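Local coordinates for periplasmic binding protein (Veillonella parvula, PDB 4OVK), which probably captures a solute in the periplasm and hands it to an ABC transporter for import, at residues W41-Y46 and M273-W278; K64-E67 and F71-L74; F313-T316 and Y320-T323. All coordinates share one frame; numbering follows the deposited sequence.

Contact 1 of 3, residues W41-Y46 and M273-W278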
# COMPACT_ATOMS: atom_id res chain seq x y z
N TRP A 41 2.21 -2.06 8.05
CA TRP A 41 1.36 -1.76 9.19
C TRP A 41 1.86 -0.62 10.07
O TRP A 41 1.11 -0.14 10.92
CB TRP A 41 1.02 -3.06 9.97
CG TRP A 41 0.01 -3.82 9.16
CD1 TRP A 41 0.26 -4.63 8.08
CD2 TRP A 41 -1.41 -3.75 9.28
NE1 TRP A 41 -0.92 -5.09 7.56
CE2 TRP A 41 -1.96 -4.57 8.28
CE3 TRP A 41 -2.28 -3.10 10.17
CZ2 TRP A 41 -3.34 -4.74 8.12
CZ3 TRP A 41 -3.66 -3.26 10.00
CH2 TRP A 41 -4.17 -4.07 8.98
N THR A 42 3.10 -0.16 9.86
CA THR A 42 3.57 1.04 10.57
C THR A 42 2.76 2.24 10.09
O THR A 42 2.19 2.98 10.88
CB THR A 42 5.08 1.25 10.43
OG1 THR A 42 5.76 0.29 11.24
CG2 THR A 42 5.50 2.64 10.88
N SER A 43 2.65 2.37 8.77
CA SER A 43 1.82 3.45 8.22
C SER A 43 0.34 3.30 8.60
O SER A 43 -0.37 4.29 8.79
CB SER A 43 2.01 3.52 6.69
OG SER A 43 1.45 2.41 6.04
N ILE A 44 -0.14 2.06 8.73
CA ILE A 44 -1.54 1.86 9.08
C ILE A 44 -1.82 2.22 10.55
O ILE A 44 -2.84 2.82 10.86
CB ILE A 44 -2.04 0.44 8.73
CG1 ILE A 44 -1.89 0.20 7.22
CG2 ILE A 44 -3.50 0.30 9.14
CD1 ILE A 44 -2.09 -1.25 6.77
N VAL A 45 -0.91 1.86 11.46
CA VAL A 45 -1.06 2.29 12.85
C VAL A 45 -1.06 3.82 12.93
O VAL A 45 -1.89 4.41 13.63
CB VAL A 45 0.04 1.70 13.72
CG1 VAL A 45 0.12 2.39 15.08
CG2 VAL A 45 -0.20 0.19 13.86
N TYR A 46 -0.16 4.46 12.20
CA TYR A 46 -0.13 5.91 12.14
C TYR A 46 -1.50 6.48 11.70
O TYR A 46 -2.00 7.42 12.29
CB TYR A 46 1.00 6.41 11.21
CG TYR A 46 0.91 7.88 10.97
CD1 TYR A 46 1.47 8.78 11.85
CD2 TYR A 46 0.21 8.38 9.88
CE1 TYR A 46 1.36 10.14 11.66
CE2 TYR A 46 0.11 9.74 9.66
CZ TYR A 46 0.68 10.61 10.55
OH TYR A 46 0.55 11.97 10.35
N MSE A 273 2.84 7.25 -4.81
CA MSE A 273 3.15 6.77 -3.47
C MSE A 273 2.83 7.85 -2.48
O MSE A 273 3.33 8.95 -2.57
CB MSE A 273 4.61 6.38 -3.43
CG MSE A 273 5.05 6.14 -1.99
SE MSE A 273 6.73 5.16 -2.06
CE MSE A 273 7.85 6.77 -1.99
N GLY A 274 1.98 7.51 -1.50
CA GLY A 274 1.63 8.40 -0.42
C GLY A 274 2.45 7.99 0.79
O GLY A 274 3.67 8.01 0.73
N ILE A 275 1.74 7.61 1.85
CA ILE A 275 2.36 7.28 3.12
C ILE A 275 3.17 5.98 3.01
O ILE A 275 4.15 5.77 3.74
CB ILE A 275 1.28 7.20 4.22
CG1 ILE A 275 1.91 7.41 5.60
CG2 ILE A 275 0.46 5.93 4.06
CD1 ILE A 275 0.90 7.58 6.70
N TYR A 276 2.77 5.13 2.06
CA TYR A 276 3.40 3.85 1.76
C TYR A 276 3.13 3.66 0.27
O TYR A 276 2.31 4.40 -0.32
CB TYR A 276 2.77 2.71 2.60
CG TYR A 276 3.58 1.43 2.56
CD1 TYR A 276 4.82 1.35 3.18
CD2 TYR A 276 3.13 0.32 1.86
CE1 TYR A 276 5.58 0.19 3.12
CE2 TYR A 276 3.88 -0.84 1.81
CZ TYR A 276 5.10 -0.90 2.43
OH TYR A 276 5.84 -2.05 2.36
N ARG A 277 3.83 2.75 -0.38
CA ARG A 277 3.56 2.57 -1.80
C ARG A 277 2.13 2.05 -2.01
O ARG A 277 1.55 1.38 -1.15
CB ARG A 277 4.61 1.73 -2.51
CG ARG A 277 4.68 0.31 -2.07
CD ARG A 277 5.95 -0.36 -2.58
NE ARG A 277 6.05 -1.68 -1.98
CZ ARG A 277 7.10 -2.17 -1.33
NH1 ARG A 277 7.03 -3.38 -0.82
NH2 ARG A 277 8.23 -1.47 -1.20
N TRP A 278 1.56 2.43 -3.14
CA TRP A 278 0.18 2.14 -3.45
C TRP A 278 0.04 0.88 -4.30
O TRP A 278 -1.07 0.54 -4.72
CB TRP A 278 -0.43 3.35 -4.17
CG TRP A 278 -0.72 4.52 -3.29
CD1 TRP A 278 -0.38 4.67 -1.96
CD2 TRP A 278 -1.38 5.73 -3.66
NE1 TRP A 278 -0.81 5.89 -1.50
CE2 TRP A 278 -1.44 6.56 -2.52
CE3 TRP A 278 -1.96 6.20 -4.86
CZ2 TRP A 278 -2.03 7.83 -2.54
CZ3 TRP A 278 -2.55 7.47 -4.87
CH2 TRP A 278 -2.58 8.26 -3.72
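Ser43 and Ile275 meet where a helix of one lobe abuts a loop of the other, and the contact illustrates how small polar and branched apolar side chains share one buried seam. Ser43 CB packs against the branch point of Ile275, 3.9 Å from its CG2 and 4.0 Å from its CG1. The hydroxyl reaches slightly further along the loop, with Ser43 OG 3.7 Å from Tyr276 CB. Ile275 extends its longer arm past the serine to Tyr46: with CG1 anti to the backbone N (chi1 -157°), CD1 comes obliquely to the CD2 side of the phenol ring. The isoleucine has a second conformer, so the very short approach of this methyl is doubtful in detail. The two segments meet by van der Waals packing, with 168 Å² buried between them.

The second shell sets these groups in place. Ser43 OG is hydrogen-bonded to the carbonyl oxygen of Pro40, which ties the hydroxyl back to the residue just before its own helix and satisfies it inside the core. The phenol ring of Tyr46 is braced by an edge-to-face pair with Phe71 and by the ring of Tyr318, while Phe71 also touches Ser43 and Ile275. On the loop side, Glu284 OE1 accepts from both Ile275 N and Trp278 NE1, and a weak bond of 3.3 Å from Gly274 N to Tyr276 O spans the bend. Tyr276 in turn packs on Ile39 and Pro40, the residues that lead into the helix.

Helix 41-49 follows strand 34-36 of one four-stranded parallel sheet, and the loop follows strand 268-270 of the second. Such a junction between two alpha/beta lobes is consistent with the bilobal architecture of periplasmic binding proteins.

Contact 2 of 3, residues K64-E67 and F71-L74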
# COMPACT_ATOMS: atom_id res chain seq x y z
N LYS A 64 13.01 2.20 5.99
CA LYS A 64 13.50 2.53 4.65
C LYS A 64 12.41 3.26 3.85
O LYS A 64 12.64 4.35 3.32
CB LYS A 64 13.92 1.27 3.91
CG LYS A 64 14.59 1.54 2.58
CD LYS A 64 14.65 0.29 1.71
CE LYS A 64 15.06 -0.93 2.51
NZ LYS A 64 14.88 -2.20 1.76
N SER A 65 11.22 2.66 3.78
CA SER A 65 10.08 3.27 3.05
C SER A 65 9.71 4.64 3.61
O SER A 65 9.46 5.58 2.85
CB SER A 65 8.88 2.33 3.06
OG SER A 65 7.75 2.95 2.44
N TYR A 66 9.65 4.75 4.94
CA TYR A 66 9.40 6.03 5.61
C TYR A 66 10.33 7.15 5.13
O TYR A 66 9.86 8.27 4.86
CB TYR A 66 9.51 5.81 7.13
CG TYR A 66 9.74 7.03 7.97
CD1 TYR A 66 8.68 7.78 8.45
CD2 TYR A 66 11.04 7.41 8.32
CE1 TYR A 66 8.90 8.89 9.26
CE2 TYR A 66 11.26 8.51 9.13
CZ TYR A 66 10.20 9.25 9.59
OH TYR A 66 10.46 10.33 10.41
N GLU A 67 11.63 6.86 5.00
CA GLU A 67 12.61 7.85 4.64
C GLU A 67 12.35 8.36 3.22
O GLU A 67 12.69 9.50 2.91
CB GLU A 67 14.05 7.30 4.72
CG GLU A 67 14.54 6.88 6.11
CD GLU A 67 14.64 8.01 7.12
OE1 GLU A 67 14.59 9.20 6.75
OE2 GLU A 67 14.80 7.69 8.31
N PHE A 71 5.59 10.28 4.42
CA PHE A 71 5.52 9.81 5.81
C PHE A 71 6.56 10.54 6.68
O PHE A 71 6.27 10.94 7.82
CB PHE A 71 5.77 8.27 5.83
CG PHE A 71 5.24 7.55 7.05
CD1 PHE A 71 4.59 8.20 8.10
CD2 PHE A 71 5.42 6.18 7.14
CE1 PHE A 71 4.13 7.49 9.19
CE2 PHE A 71 4.95 5.47 8.23
CZ PHE A 71 4.32 6.13 9.26
N LYS A 72 7.76 10.73 6.15
CA LYS A 72 8.82 11.43 6.89
C LYS A 72 8.41 12.85 7.30
O LYS A 72 8.73 13.31 8.39
CB LYS A 72 10.13 11.51 6.08
CG LYS A 72 11.29 12.06 6.90
CD LYS A 72 12.62 11.88 6.20
CE LYS A 72 13.75 12.54 6.97
NZ LYS A 72 14.01 11.89 8.29
N THR A 73 7.67 13.53 6.43
CA THR A 73 7.16 14.87 6.74
C THR A 73 6.03 14.83 7.75
O THR A 73 5.99 15.65 8.67
CB THR A 73 6.65 15.54 5.47
OG1 THR A 73 7.72 15.64 4.54
CG2 THR A 73 6.11 16.93 5.76
N LEU A 74 5.11 13.88 7.58
CA LEU A 74 3.99 13.72 8.50
C LEU A 74 4.43 13.35 9.91
O LEU A 74 3.80 13.76 10.87
CB LEU A 74 3.03 12.64 8.03
CG LEU A 74 2.44 12.77 6.64
CD1 LEU A 74 1.62 11.55 6.32
CD2 LEU A 74 1.61 14.03 6.56
O HOH W 1 12.59 12.83 10.45
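Tyr66 and Phe71 form a T-shaped pair in which the tyrosine supplies the edge and the phenylalanine the face. The ring centroids are 5.4 Å apart and the planes stand at 76°. Tyr66 CD1 leads, approaching Phe71 CG to 3.7 Å and sitting toward the rim of that ring, not over its middle. Lys72 crosses the tyrosine at about a right angle: its CB lies over one face of the phenol, displaced toward the rim, and its CG is 4.0 Å from Tyr66 CZ. The tyrosine and the two residues that meet it pack helix 60-67 against the short helix 71-74 in a tight corner between consecutive helices, joined by three residues. Lys72 runs outward almost fully extended until a bend at chi4 (66°) turns NZ toward Glu67. There a salt bridge of 3.2 Å joins Lys72 NZ to Glu67 OE1, on the syn lone pair. Glu67 gets there by bending at chi2, since its CB points away from the second helix. The ammonium has a further salt bridge to Glu79, whose carboxylate lies close to that of Glu67, and the shared positive charge probably offsets their like charges. A water accepts from Lys72 NZ at 2.8 Å and donates a longer bond to Tyr66 OH, which is also hydrogen-bonded to Ala75 O.

Contact 3 of 3, residues F313-T316 and Y320-T323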
# COMPACT_ATOMS: atom_id res chain seq x y z
N PHE A 313 -8.45 13.52 2.44
CA PHE A 313 -7.99 12.35 3.20
C PHE A 313 -6.87 12.73 4.19
O PHE A 313 -6.95 12.41 5.38
CB PHE A 313 -7.52 11.26 2.25
CG PHE A 313 -7.24 9.94 2.92
CD1 PHE A 313 -6.03 9.70 3.55
CD2 PHE A 313 -8.20 8.93 2.92
CE1 PHE A 313 -5.77 8.47 4.15
CE2 PHE A 313 -7.95 7.72 3.53
CZ PHE A 313 -6.74 7.50 4.16
N TYR A 314 -5.85 13.44 3.71
CA TYR A 314 -4.71 13.84 4.56
C TYR A 314 -5.17 14.79 5.67
O TYR A 314 -4.75 14.68 6.81
CB TYR A 314 -3.57 14.46 3.71
CG TYR A 314 -2.66 13.38 3.14
CD1 TYR A 314 -3.17 12.34 2.37
CD2 TYR A 314 -1.30 13.40 3.38
CE1 TYR A 314 -2.36 11.32 1.91
CE2 TYR A 314 -0.47 12.38 2.93
CZ TYR A 314 -1.00 11.35 2.18
OH TYR A 314 -0.19 10.32 1.75
N ASN A 315 -6.06 15.72 5.34
CA ASN A 315 -6.60 16.63 6.35
C ASN A 315 -7.42 15.89 7.42
O ASN A 315 -7.25 16.13 8.63
CB ASN A 315 -7.47 17.73 5.71
CG ASN A 315 -8.17 18.58 6.74
OD1 ASN A 315 -9.31 18.31 7.13
ND2 ASN A 315 -7.47 19.58 7.25
N THR A 316 -8.28 14.98 6.98
CA THR A 316 -9.22 14.30 7.90
C THR A 316 -8.50 13.33 8.82
O THR A 316 -8.70 13.34 10.05
CB THR A 316 -10.30 13.56 7.09
OG1 THR A 316 -11.09 14.51 6.37
CG2 THR A 316 -11.22 12.73 7.99
N TYR A 320 -3.08 16.99 8.28
CA TYR A 320 -1.98 17.55 7.51
C TYR A 320 -2.57 18.09 6.21
O TYR A 320 -3.30 17.38 5.52
CB TYR A 320 -0.90 16.51 7.20
CG TYR A 320 0.36 17.11 6.60
CD1 TYR A 320 1.35 17.65 7.43
CD2 TYR A 320 0.56 17.18 5.22
CE1 TYR A 320 2.48 18.23 6.91
CE2 TYR A 320 1.71 17.76 4.69
CZ TYR A 320 2.66 18.27 5.54
OH TYR A 320 3.81 18.86 5.03
N ASN A 321 -2.25 19.34 5.91
CA ASN A 321 -2.71 20.00 4.69
C ASN A 321 -1.61 20.05 3.63
O ASN A 321 -0.66 20.84 3.72
CB ASN A 321 -3.22 21.40 5.02
CG ASN A 321 -4.46 21.36 5.90
OD1 ASN A 321 -5.31 20.48 5.76
ND2 ASN A 321 -4.59 22.34 6.80
N LEU A 322 -1.75 19.18 2.65
CA LEU A 322 -0.80 19.06 1.54
C LEU A 322 -0.69 20.33 0.69
O LEU A 322 -1.70 20.94 0.33
CB LEU A 322 -1.22 17.90 0.65
CG LEU A 322 -1.11 16.48 1.21
CD1 LEU A 322 -1.84 15.49 0.32
CD2 LEU A 322 0.35 16.07 1.41
N THR A 323 0.54 20.70 0.36
CA THR A 323 0.79 21.77 -0.62
C THR A 323 0.70 21.19 -2.02
O THR A 323 0.74 19.97 -2.21
CB THR A 323 2.20 22.36 -0.46
OG1 THR A 323 3.17 21.35 -0.75
CG2 THR A 323 2.41 22.89 0.96
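Tyr314 presents one ring face to Leu322, whose CD1 forms a CH-pi contact 3.9 Å from the ring centroid. The methyl is displaced toward the CG end of the ring, 3.6 Å from Tyr314 CG, while the other methyl, Leu322 CD2, lies 3.7 Å from Tyr314 CD2. With CG anti to its carbonyl carbon (chi1 -85°), the tyrosine ring swings to the side where the returning chain passes. The amides of Asn315 and Asn321 make a second flat pair, side by side and within 8° of coplanar. Asn315 ND2 donates to Asn321 OD1 over 2.8 Å, meeting a lone pair in the carbonyl plane. Both asparagines also touch a crystal neighbour, which may influence their setting. Together these contacts fold a helix-loop-helix connection back on itself: helix 306-318 widens into a pi-type turn at 314-316, near its C-terminal end, and Thr323 is the N-cap of helix 324-331. A backbone bond joins the reversal, Tyr320 N to Tyr314 O at 3.2 Å. Beyond the segments, Leu322 continues onto Ile327 and Ile330 of the next helix, and Tyr320 OH is hydrogen-bonded to Glu326. Glu326 also accepts from Thr323 N, consistent with a capping box.

In the fold
From the N terminus, the chain enters contact 1 on helix 41-49 and closes that long loop only at 273-278, after both parallel sheets have been built. Contact 2 opens and closes within this excursion, making a short helical corner just after strand 55-57. Contact 3 follows in series, a local reversal near the C terminus between helices 306-318 and 324-331. Sequence separation is bridged in space: contacts 1 and 2 have centres about 9 Å apart and share a packed boundary through Phe71, while Leu74 reaches Tyr314 and Tyr320 of contact 3. The three thereby tie the C-terminal helices to the junction between the lobes.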